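Long-range contact in ribonucleoside-diphosphate reductase subunit beta (Bacillus halodurans C-125, PDB 2RCC), which probably serves as the iron-binding small subunit of ribonucleotide reductase, which converts ribonucleoside diphosphates into deoxyribonucleotides for DNA synthesis: residues N51-F56 against I213-R218. Residues are numbered along the deposited sequence; the frame is centred on the assembly and turned at random. Where two conformers were deposited one is given.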
loop_
_atom_site.group_PDB
_atom_site.type_symbol
_atom_site.label_atom_id
_atom_site.label_comp_id
_atom_site.label_asym_id
_atom_site.label_seq_id
_atom_site.Cartn_x
_atom_site.Cartn_y
_atom_site.Cartn_z
ATOM N N ASN A 51 0.003 -7.228 -12.856
ATOM C CA ASN A 51 -1.099 -8.078 -12.494
ATOM C C ASN A 51 -2.319 -7.353 -11.915
ATOM O O ASN A 51 -3.145 -8.015 -11.278
ATOM C CB ASN A 51 -0.611 -9.051 -11.408
ATOM C CG ASN A 51 0.254 -10.150 -11.946
ATOM O OD1 ASN A 51 0.437 -10.299 -13.164
ATOM N ND2 ASN A 51 0.765 -10.976 -11.019
ATOM N N PHE A 52 -2.450 -6.032 -12.086
ATOM C CA PHE A 52 -3.568 -5.302 -11.481
ATOM C C PHE A 52 -4.910 -5.890 -11.935
ATOM O O PHE A 52 -5.081 -6.195 -13.108
ATOM C CB PHE A 52 -3.523 -3.817 -11.845
ATOM C CG PHE A 52 -4.599 -3.004 -11.177
ATOM C CD1 PHE A 52 -4.436 -2.573 -9.870
ATOM C CD2 PHE A 52 -5.782 -2.694 -11.841
ATOM C CE1 PHE A 52 -5.435 -1.812 -9.247
ATOM C CE2 PHE A 52 -6.781 -1.954 -11.212
ATOM C CZ PHE A 52 -6.604 -1.531 -9.907
ATOM N N TRP A 53 -5.847 -6.035 -10.995
ATOM C CA TRP A 53 -7.204 -6.491 -11.294
ATOM C C TRP A 53 -8.128 -5.968 -10.199
ATOM O O TRP A 53 -7.671 -5.627 -9.118
ATOM C CB TRP A 53 -7.294 -8.049 -11.375
ATOM C CG TRP A 53 -7.026 -8.731 -10.085
ATOM C CD1 TRP A 53 -5.803 -9.068 -9.598
ATOM C CD2 TRP A 53 -7.974 -9.102 -9.063
ATOM N NE1 TRP A 53 -5.924 -9.615 -8.355
ATOM C CE2 TRP A 53 -7.238 -9.656 -8.000
ATOM C CE3 TRP A 53 -9.369 -9.031 -8.949
ATOM C CZ2 TRP A 53 -7.836 -10.149 -6.865
ATOM C CZ3 TRP A 53 -9.969 -9.540 -7.792
ATOM C CH2 TRP A 53 -9.195 -10.055 -6.764
ATOM N N THR A 54 -9.414 -5.861 -10.493
ATOM C CA THR A 54 -10.387 -5.531 -9.463
ATOM C C THR A 54 -11.586 -6.433 -9.684
ATOM O O THR A 54 -11.819 -6.903 -10.786
ATOM C CB THR A 54 -10.876 -4.024 -9.433
ATOM O OG1 THR A 54 -11.864 -3.804 -10.432
ATOM C CG2 THR A 54 -9.695 -3.059 -9.549
ATOM N N PRO A 55 -12.359 -6.673 -8.639
ATOM C CA PRO A 55 -13.544 -7.526 -8.871
ATOM C C PRO A 55 -14.604 -6.941 -9.804
ATOM O O PRO A 55 -15.401 -7.682 -10.338
ATOM C CB PRO A 55 -14.093 -7.728 -7.461
ATOM C CG PRO A 55 -13.587 -6.573 -6.695
ATOM C CD PRO A 55 -12.238 -6.268 -7.231
ATOM N N PHE A 56 -14.564 -5.635 -10.061
ATOM C CA PHE A 56 -15.535 -4.989 -10.904
ATOM C C PHE A 56 -15.426 -5.348 -12.381
ATOM O O PHE A 56 -16.347 -5.061 -13.122
ATOM C CB PHE A 56 -15.501 -3.453 -10.696
ATOM C CG PHE A 56 -15.767 -3.051 -9.270
ATOM C CD1 PHE A 56 -17.045 -3.105 -8.753
ATOM C CD2 PHE A 56 -14.726 -2.690 -8.422
ATOM C CE1 PHE A 56 -17.303 -2.764 -7.412
ATOM C CE2 PHE A 56 -14.975 -2.348 -7.092
ATOM C CZ PHE A 56 -16.277 -2.383 -6.591
ATOM N N ILE A 213 -10.823 -16.056 -7.287
ATOM C CA ILE A 213 -9.998 -16.848 -6.364
ATOM C C ILE A 213 -8.588 -17.063 -6.939
ATOM O O ILE A 213 -7.594 -16.961 -6.220
ATOM C CB ILE A 213 -10.627 -18.241 -6.051
ATOM C CG1 ILE A 213 -11.941 -18.099 -5.272
ATOM C CG2 ILE A 213 -9.675 -19.121 -5.244
ATOM C CD1 ILE A 213 -11.818 -17.533 -3.861
ATOM N N ASN A 214 -8.513 -17.361 -8.227
ATOM C CA ASN A 214 -7.254 -17.580 -8.898
ATOM C C ASN A 214 -6.429 -16.300 -8.985
ATOM O O ASN A 214 -5.222 -16.362 -8.824
ATOM C CB ASN A 214 -7.500 -18.175 -10.270
ATOM C CG ASN A 214 -6.268 -18.842 -10.858
ATOM O OD1 ASN A 214 -5.867 -18.519 -11.964
ATOM N ND2 ASN A 214 -5.645 -19.753 -10.102
ATOM N N TYR A 215 -7.070 -15.146 -9.235
ATOM C CA TYR A 215 -6.353 -13.857 -9.170
ATOM C C TYR A 215 -5.810 -13.606 -7.767
ATOM O O TYR A 215 -4.650 -13.184 -7.635
ATOM C CB TYR A 215 -7.205 -12.705 -9.608
ATOM C CG TYR A 215 -7.652 -12.722 -11.073
ATOM C CD1 TYR A 215 -7.046 -13.534 -12.036
ATOM C CD2 TYR A 215 -8.635 -11.848 -11.494
ATOM C CE1 TYR A 215 -7.471 -13.490 -13.373
ATOM C CE2 TYR A 215 -9.035 -11.793 -12.804
ATOM C CZ TYR A 215 -8.449 -12.614 -13.735
ATOM O OH TYR A 215 -8.854 -12.551 -15.054
ATOM N N ILE A 216 -6.633 -13.862 -6.753
ATOM C CA ILE A 216 -6.191 -13.748 -5.356
ATOM C C ILE A 216 -4.995 -14.676 -5.069
ATOM O O ILE A 216 -3.968 -14.242 -4.522
ATOM C CB ILE A 216 -7.319 -14.054 -4.345
ATOM C CG1 ILE A 216 -8.419 -12.984 -4.399
ATOM C CG2 ILE A 216 -6.740 -14.207 -2.882
ATOM C CD1 ILE A 216 -9.768 -13.329 -3.709
ATOM N N ASN A 217 -5.131 -15.932 -5.482
ATOM C CA ASN A 217 -4.120 -16.968 -5.259
ATOM C C ASN A 217 -2.796 -16.607 -6.000
ATOM O O ASN A 217 -1.718 -16.852 -5.465
ATOM C CB ASN A 217 -4.719 -18.332 -5.678
ATOM C CG ASN A 217 -4.110 -19.550 -4.969
ATOM O OD1 ASN A 217 -3.352 -19.462 -4.003
ATOM N ND2 ASN A 217 -4.526 -20.722 -5.439
ATOM N N ARG A 218 -2.886 -16.011 -7.201
ATOM C CA ARG A 218 -1.727 -15.534 -7.972
ATOM C C ARG A 218 -0.989 -14.410 -7.192
ATOM O O ARG A 218 0.241 -14.401 -7.082
ATOM C CB ARG A 218 -2.144 -15.010 -9.354
ATOM C CG ARG A 218 -1.071 -14.157 -10.089
ATOM C CD ARG A 218 -1.368 -13.776 -11.557
ATOM N NE ARG A 218 -2.369 -12.768 -12.024
ATOM C CZ ARG A 218 -3.119 -11.855 -11.363
ATOM N NH1 ARG A 218 -3.125 -11.631 -10.022
ATOM N NH2 ARG A 218 -3.936 -11.117 -12.127
#
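W53 lays one face of its indole over Y215 on helix 207-237. The Y215 CB makes a CH-pi contact over the face of the five-membered ring, 3.5 Å from its centroid. The Y215 ring itself is oblique to the indole, with the planes at 52°. With W53 CG between the backbone N and the carbonyl carbon (chi1 65°), the indole lies against Y215 CB. Its benzo end reaches I216, with CZ2 3.8 Å from I216 CG1. The indole NE1 gives its hydrogen bond to D219 OD2, just after R218 on the same helix. This is the ferritin-like helical bundle of the small subunit, and the loop after helix 41-50 packs here close to the predicted diiron site. I216 touches Y126, the probable active-site tyrosine, and W53 lies near H122, a probable iron ligand. Without the indole, as with an alanine here, a gap would probably open beside Y215 and I216, and D219 would lose its NE1 partner. Beyond the indole, the R218 guanidinium stacks on the N51 amide, with planes 12° apart. N51 CG sits 3.7 Å from R218 NE. W53 CD1 meets the edge of the guanidinium, 3.7 Å from R218 NH1.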